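Local coordinates for 3-oxoacyl-[acyl-carrier-protein] synthase 3 (Micrococcus luteus NCTC 2665, PDB 4EWP) that probably catalyses the first condensation of bacterial fatty acid synthesis, joining a short acyl group to two carbons from malonyl-ACP, and forms a homodimer, at residues 13-19 with 174-180; 48-54 with 301-307. All coordinates share one frame; numbering follows the deposited sequence.

Interaction 1 (13-19 with 174-180)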
loop_
_atom_site.group_PDB
_atom_site.type_symbol
_atom_site.label_atom_id
_atom_site.label_comp_id
_atom_site.label_asym_id
_atom_site.label_seq_id
_atom_site.Cartn_x
_atom_site.Cartn_y
_atom_site.Cartn_z
ATOM N N ALA A 13 -9.036 -18.376 15.131
ATOM C CA ALA A 13 -8.499 -18.494 13.779
ATOM C C ALA A 13 -9.275 -17.642 12.785
ATOM O O ALA A 13 -10.107 -16.820 13.166
ATOM C CB ALA A 13 -8.485 -19.963 13.340
ATOM N N SER A 14 -9.005 -17.849 11.506
ATOM C CA SER A 14 -9.606 -17.022 10.465
ATOM C C SER A 14 -10.010 -17.897 9.294
ATOM O O SER A 14 -9.632 -19.067 9.230
ATOM C CB SER A 14 -8.573 -16.024 9.963
ATOM O OG SER A 14 -7.451 -16.737 9.467
ATOM N N ARG A 15 -10.742 -17.330 8.339
ATOM C CA ARG A 15 -11.176 -18.121 7.192
ATOM C C ARG A 15 -11.734 -17.237 6.095
ATOM O O ARG A 15 -12.316 -16.185 6.366
ATOM C CB ARG A 15 -12.185 -19.194 7.633
ATOM C CG ARG A 15 -13.539 -19.197 6.940
ATOM C CD ARG A 15 -14.393 -20.383 7.439
ATOM N NE ARG A 15 -15.712 -20.445 6.799
ATOM C CZ ARG A 15 -16.859 -20.082 7.379
ATOM N NH1 ARG A 15 -16.863 -19.633 8.631
ATOM N NH2 ARG A 15 -18.008 -20.173 6.707
ATOM N N ILE A 16 -11.521 -17.656 4.854
ATOM C CA ILE A 16 -12.081 -16.958 3.704
ATOM C C ILE A 16 -13.525 -17.408 3.586
ATOM O O ILE A 16 -13.789 -18.595 3.382
ATOM C CB ILE A 16 -11.303 -17.299 2.410
ATOM C CG1 ILE A 16 -9.872 -16.742 2.491
ATOM C CG2 ILE A 16 -12.047 -16.784 1.170
ATOM C CD1 ILE A 16 -8.946 -17.165 1.359
ATOM N N VAL A 17 -14.469 -16.483 3.737
ATOM C CA VAL A 17 -15.877 -16.883 3.750
ATOM C C VAL A 17 -16.609 -16.631 2.435
ATOM O O VAL A 17 -17.800 -16.950 2.319
ATOM C CB VAL A 17 -16.653 -16.237 4.911
ATOM C CG1 VAL A 17 -16.096 -16.728 6.227
ATOM C CG2 VAL A 17 -16.593 -14.706 4.826
ATOM N N ALA A 18 -15.902 -16.075 1.448
ATOM C CA ALA A 18 -16.510 -15.835 0.141
ATOM C C ALA A 18 -15.505 -15.304 -0.850
ATOM O O ALA A 18 -14.459 -14.764 -0.464
ATOM C CB ALA A 18 -17.671 -14.876 0.258
ATOM N N VAL A 19 -15.821 -15.468 -2.131
ATOM C CA VAL A 19 -15.003 -14.901 -3.192
ATOM C C VAL A 19 -15.884 -14.230 -4.245
ATOM O O VAL A 19 -16.977 -14.706 -4.559
ATOM C CB VAL A 19 -14.063 -15.956 -3.826
ATOM C CG1 VAL A 19 -14.849 -17.164 -4.319
ATOM C CG2 VAL A 19 -13.229 -15.328 -4.946
ATOM N N ALA A 174 -12.099 -10.577 -5.432
ATOM C CA ALA A 174 -12.250 -10.153 -4.041
ATOM C C ALA A 174 -12.514 -11.304 -3.093
ATOM O O ALA A 174 -13.193 -12.253 -3.428
ATOM C CB ALA A 174 -13.348 -9.096 -3.909
ATOM N N VAL A 175 -12.000 -11.185 -1.885
ATOM C CA VAL A 175 -12.174 -12.224 -0.893
ATOM C C VAL A 175 -12.549 -11.566 0.444
ATOM O O VAL A 175 -12.155 -10.424 0.721
ATOM C CB VAL A 175 -10.871 -13.035 -0.830
ATOM C CG1 VAL A 175 -10.288 -13.086 0.564
ATOM C CG2 VAL A 175 -11.039 -14.408 -1.515
ATOM N N ILE A 176 -13.349 -12.254 1.249
ATOM C CA ILE A 176 -13.627 -11.765 2.598
ATOM C C ILE A 176 -13.069 -12.701 3.671
ATOM O O ILE A 176 -13.398 -13.883 3.722
ATOM C CB ILE A 176 -15.133 -11.509 2.844
ATOM C CG1 ILE A 176 -15.653 -10.434 1.878
ATOM C CG2 ILE A 176 -15.347 -11.056 4.294
ATOM C CD1 ILE A 176 -17.152 -10.251 1.945
ATOM N N VAL A 177 -12.209 -12.166 4.526
ATOM C CA VAL A 177 -11.602 -12.973 5.566
ATOM C C VAL A 177 -12.300 -12.694 6.886
ATOM O O VAL A 177 -12.428 -11.535 7.298
ATOM C CB VAL A 177 -10.113 -12.652 5.697
ATOM C CG1 VAL A 177 -9.482 -13.498 6.813
ATOM C CG2 VAL A 177 -9.413 -12.863 4.357
ATOM N N ALA A 178 -12.746 -13.747 7.557
ATOM C CA ALA A 178 -13.502 -13.571 8.784
ATOM C C ALA A 178 -12.945 -14.365 9.971
ATOM O O ALA A 178 -12.314 -15.427 9.807
ATOM C CB ALA A 178 -14.973 -13.938 8.554
ATOM N N ALA A 179 -13.210 -13.854 11.169
ATOM C CA ALA A 179 -12.958 -14.625 12.382
ATOM C C ALA A 179 -13.601 -16.008 12.270
ATOM O O ALA A 179 -14.688 -16.159 11.713
ATOM C CB ALA A 179 -13.487 -13.881 13.616
ATOM N N SER A 180 -12.933 -17.021 12.810
ATOM C CA SER A 180 -13.430 -18.375 12.689
ATOM C C SER A 180 -13.003 -19.207 13.891
ATOM O O SER A 180 -11.995 -18.903 14.529
ATOM C CB SER A 180 -12.913 -18.994 11.387
ATOM O OG SER A 180 -13.328 -20.346 11.251
#

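Interaction 2 (48-54 with 301-307)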
loop_
_atom_site.group_PDB
_atom_site.type_symbol
_atom_site.label_atom_id
_atom_site.label_comp_id
_atom_site.label_asym_id
_atom_site.label_seq_id
_atom_site.Cartn_x
_atom_site.Cartn_y
_atom_site.Cartn_z
ATOM N N THR A 48 2.643 -18.888 -24.064
ATOM C CA THR A 48 1.972 -18.404 -22.851
ATOM C C THR A 48 0.661 -19.123 -22.540
ATOM O O THR A 48 0.154 -19.032 -21.423
ATOM C CB THR A 48 1.684 -16.901 -22.948
ATOM O OG1 THR A 48 0.590 -16.686 -23.847
ATOM C CG2 THR A 48 2.911 -16.164 -23.461
ATOM N N GLY A 49 0.121 -19.831 -23.532
ATOM C CA GLY A 49 -1.135 -20.538 -23.373
ATOM C C GLY A 49 -2.316 -19.590 -23.298
ATOM O O GLY A 49 -3.401 -19.971 -22.862
ATOM N N ILE A 50 -2.105 -18.351 -23.730
ATOM C CA ILE A 50 -3.164 -17.343 -23.712
ATOM C C ILE A 50 -3.895 -17.284 -25.049
ATOM O O ILE A 50 -3.263 -17.254 -26.112
ATOM C CB ILE A 50 -2.599 -15.948 -23.378
ATOM C CG1 ILE A 50 -1.906 -15.983 -22.011
ATOM C CG2 ILE A 50 -3.696 -14.883 -23.449
ATOM C CD1 ILE A 50 -1.383 -14.630 -21.527
ATOM N N VAL A 51 -5.225 -17.281 -24.991
ATOM C CA VAL A 51 -6.050 -17.176 -26.195
ATOM C C VAL A 51 -6.691 -15.800 -26.238
ATOM O O VAL A 51 -6.615 -15.091 -27.241
ATOM C CB VAL A 51 -7.165 -18.236 -26.216
ATOM C CG1 VAL A 51 -8.112 -18.004 -27.389
ATOM C CG2 VAL A 51 -6.570 -19.616 -26.268
ATOM N N THR A 52 -7.333 -15.433 -25.137
ATOM C CA THR A 52 -7.894 -14.103 -24.989
ATOM C C THR A 52 -7.459 -13.534 -23.644
ATOM O O THR A 52 -7.115 -14.286 -22.714
ATOM C CB THR A 52 -9.444 -14.124 -25.052
ATOM O OG1 THR A 52 -9.965 -14.837 -23.921
ATOM C CG2 THR A 52 -9.930 -14.801 -26.330
ATOM N N ARG A 53 -7.472 -12.208 -23.542
ATOM C CA ARG A 53 -7.310 -11.547 -22.255
ATOM C C ARG A 53 -8.415 -10.510 -22.032
ATOM O O ARG A 53 -8.902 -9.877 -22.978
ATOM C CB ARG A 53 -5.915 -10.919 -22.110
ATOM C CG ARG A 53 -5.686 -9.631 -22.908
ATOM C CD ARG A 53 -5.397 -9.915 -24.366
ATOM N NE ARG A 53 -4.155 -10.669 -24.557
ATOM C CZ ARG A 53 -3.993 -11.634 -25.463
ATOM N NH1 ARG A 53 -2.824 -12.256 -25.571
ATOM N NH2 ARG A 53 -4.994 -11.970 -26.275
ATOM N N GLN A 54 -8.824 -10.377 -20.776
ATOM C CA GLN A 54 -9.784 -9.362 -20.370
ATOM C C GLN A 54 -9.185 -7.982 -20.575
ATOM O O GLN A 54 -8.088 -7.698 -20.102
ATOM C CB GLN A 54 -10.157 -9.567 -18.898
ATOM C CG GLN A 54 -10.965 -10.832 -18.698
ATOM C CD GLN A 54 -10.969 -11.355 -17.281
ATOM O OE1 GLN A 54 -11.459 -12.458 -17.030
ATOM N NE2 GLN A 54 -10.429 -10.575 -16.345
ATOM N N ILE A 301 -5.813 -18.305 -16.935
ATOM C CA ILE A 301 -5.004 -17.455 -17.815
ATOM C C ILE A 301 -5.346 -17.563 -19.317
ATOM O O ILE A 301 -5.214 -16.584 -20.054
ATOM C CB ILE A 301 -3.492 -17.725 -17.630
ATOM C CG1 ILE A 301 -2.667 -16.542 -18.146
ATOM C CG2 ILE A 301 -3.086 -19.004 -18.333
ATOM C CD1 ILE A 301 -1.201 -16.858 -18.301
ATOM N N ALA A 302 -5.782 -18.743 -19.766
ATOM C CA ALA A 302 -6.087 -18.951 -21.185
ATOM C C ALA A 302 -7.145 -17.990 -21.729
ATOM O O ALA A 302 -7.081 -17.589 -22.892
ATOM C CB ALA A 302 -6.512 -20.397 -21.445
ATOM N N ASP A 303 -8.120 -17.637 -20.891
ATOM C CA ASP A 303 -9.224 -16.771 -21.312
ATOM C C ASP A 303 -9.159 -15.385 -20.690
ATOM O O ASP A 303 -9.726 -14.436 -21.231
ATOM C CB ASP A 303 -10.570 -17.399 -20.968
ATOM C CG ASP A 303 -10.695 -18.817 -21.481
ATOM O OD1 ASP A 303 -10.853 -18.986 -22.703
ATOM O OD2 ASP A 303 -10.627 -19.760 -20.664
ATOM N N ALA A 304 -8.479 -15.268 -19.554
ATOM C CA ALA A 304 -8.447 -14.001 -18.829
ATOM C C ALA A 304 -7.153 -13.231 -19.066
ATOM O O ALA A 304 -7.100 -12.018 -18.852
ATOM C CB ALA A 304 -8.640 -14.240 -17.348
ATOM N N GLY A 305 -6.110 -13.941 -19.498
ATOM C CA GLY A 305 -4.776 -13.371 -19.527
ATOM C C GLY A 305 -4.242 -13.236 -18.105
ATOM O O GLY A 305 -4.870 -13.713 -17.160
ATOM N N ASN A 306 -3.090 -12.589 -17.957
ATOM C CA ASN A 306 -2.460 -12.384 -16.659
ATOM C C ASN A 306 -2.983 -11.087 -16.032
ATOM O O ASN A 306 -2.665 -9.987 -16.501
ATOM C CB ASN A 306 -0.936 -12.346 -16.850
ATOM C CG ASN A 306 -0.163 -12.028 -15.571
ATOM O OD1 ASN A 306 -0.704 -11.488 -14.602
ATOM N ND2 ASN A 306 1.132 -12.351 -15.581
ATOM N N THR A 307 -3.799 -11.226 -14.985
ATOM C CA THR A 307 -4.420 -10.082 -14.320
ATOM C C THR A 307 -3.760 -9.728 -12.979
ATOM O O THR A 307 -4.387 -9.112 -12.102
ATOM C CB THR A 307 -5.922 -10.309 -14.070
ATOM O OG1 THR A 307 -6.102 -11.456 -13.229
ATOM C CG2 THR A 307 -6.660 -10.512 -15.384
HETATM O O HOH W 1 -11.700 -17.157 -24.218
HETATM O O HOH W 2 -12.110 -14.304 -19.036
#

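Interaction 1 (13-19 with 174-180)
Val175 lays its CG2 against Ile16 CG2 at 3.7 Å, the two side chains crossing at about a right angle, and the same methyl lies 4.1 Å from Val19 CB. These residues and Val177 line the face of the sheet that packs on helix 125-138, where Tyr126 meets Val175. Exchanging Val175 for an alanine would probably open a gap between Ile16 and Val19 and leave Tyr126 less covered. The strands run antiparallel in the 1-5-4-2-3 mixed sheet of the thiolase fold, 13-22 being an outermost strand within the chain. Between the pairs Ile16-Val177 and Val19-Val175, Val17 and Ala18 stand opposite Ile176 alone: a beta bulge, with Val17 N bonding Ile176 O at 2.8 Å. In the bulged Val17, chi1 -64° sets CG1 anti to the carbonyl carbon; this methyl meets Ala178 CB at 3.8 Å and sits over the centre of the Arg15 guanidinium, on one face. Its CG2 touches Ile176 CG2 (3.9 Å). Before the bulge, Ala178 N gives Arg15 O a nearly straight bond (2.7 Å, 171°), but the return bond from Arg15 N is weak. On the face away from helix 125-138, Ile176 packs on Ala73 and Leu74 of helix 62-76.

Interaction 2 (48-54 with 301-307)
Ala302 O is gripped by two successive backbone amides: Val51 N at 2.8 Å, in the carbonyl plane on a lone pair, and Thr52 N at 3.1 Å, tilted 16° from that plane. The next carbonyl, Asp303 O, takes the hydroxyl of Thr52 through OG1 (2.7 Å), and Ala304 O receives Gln54 N from well above its plane. Segment 48-54 thus supplies donors to three successive carbonyls of helix 301-304. A chi1 of 66° places Thr52 OG1 between its own backbone N and carbonyl carbon, from where it reaches Asp303 O; a water also lies between this hydroxyl and Asp303 OD1, and the other carboxylate oxygen, OD2, forms a salt bridge with Arg318. Gln54 runs alongside Ala304, its OE1 3.4 Å from Ala304 CB, while NE2 bonds Asp170 O and OE1 bonds Arg23. Gly305, with positive phi, leaves the helix and sets its CA 3.7 Å from Arg53 CB. Apart from these polar bonds, Ile50 CG1 meets Ile301 CD1 at 3.9 Å with the side chains crossed at about a right angle, and Ile50 CG2 lies over one face of the Arg53 guanidinium. That group bonds Val28 O, Phe166 O and Asn30. The helix exit leads directly to Asn306, a predicted active-site residue beside His275. Helix 279-288 covers Ile301 and Ala302 through Met279, helix 311-322 meets Gln54 and Thr307 through Leu314, and strand 52-54 pairs antiparallel with strand 27-29.

Overall arrangement
The centres of the two contacts lie about 27 Å apart and their nearest atoms about 10 Å, so they do not touch. Along the chain the segments alternate: 13-19, 48-54, 174-180, 301-307. Interaction 1 pairs two strands of the sheet 13-22, 170-180, 144-152, 86-90, 116-120, whereas interaction 2 brings an early segment onto the C-terminal part of the chain, just after strand 296-297, an outermost strand of the second five-stranded sheet. Strand 170-180 connects them, since Asp170 at its start holds Gln54, and Arg23, just beyond strand 13-22, bonds the same side chain. Interaction 1 is plain sheet packing away from the annotated sites; interaction 2 reaches the predicted active site at Asn306, near Cys123 and His275.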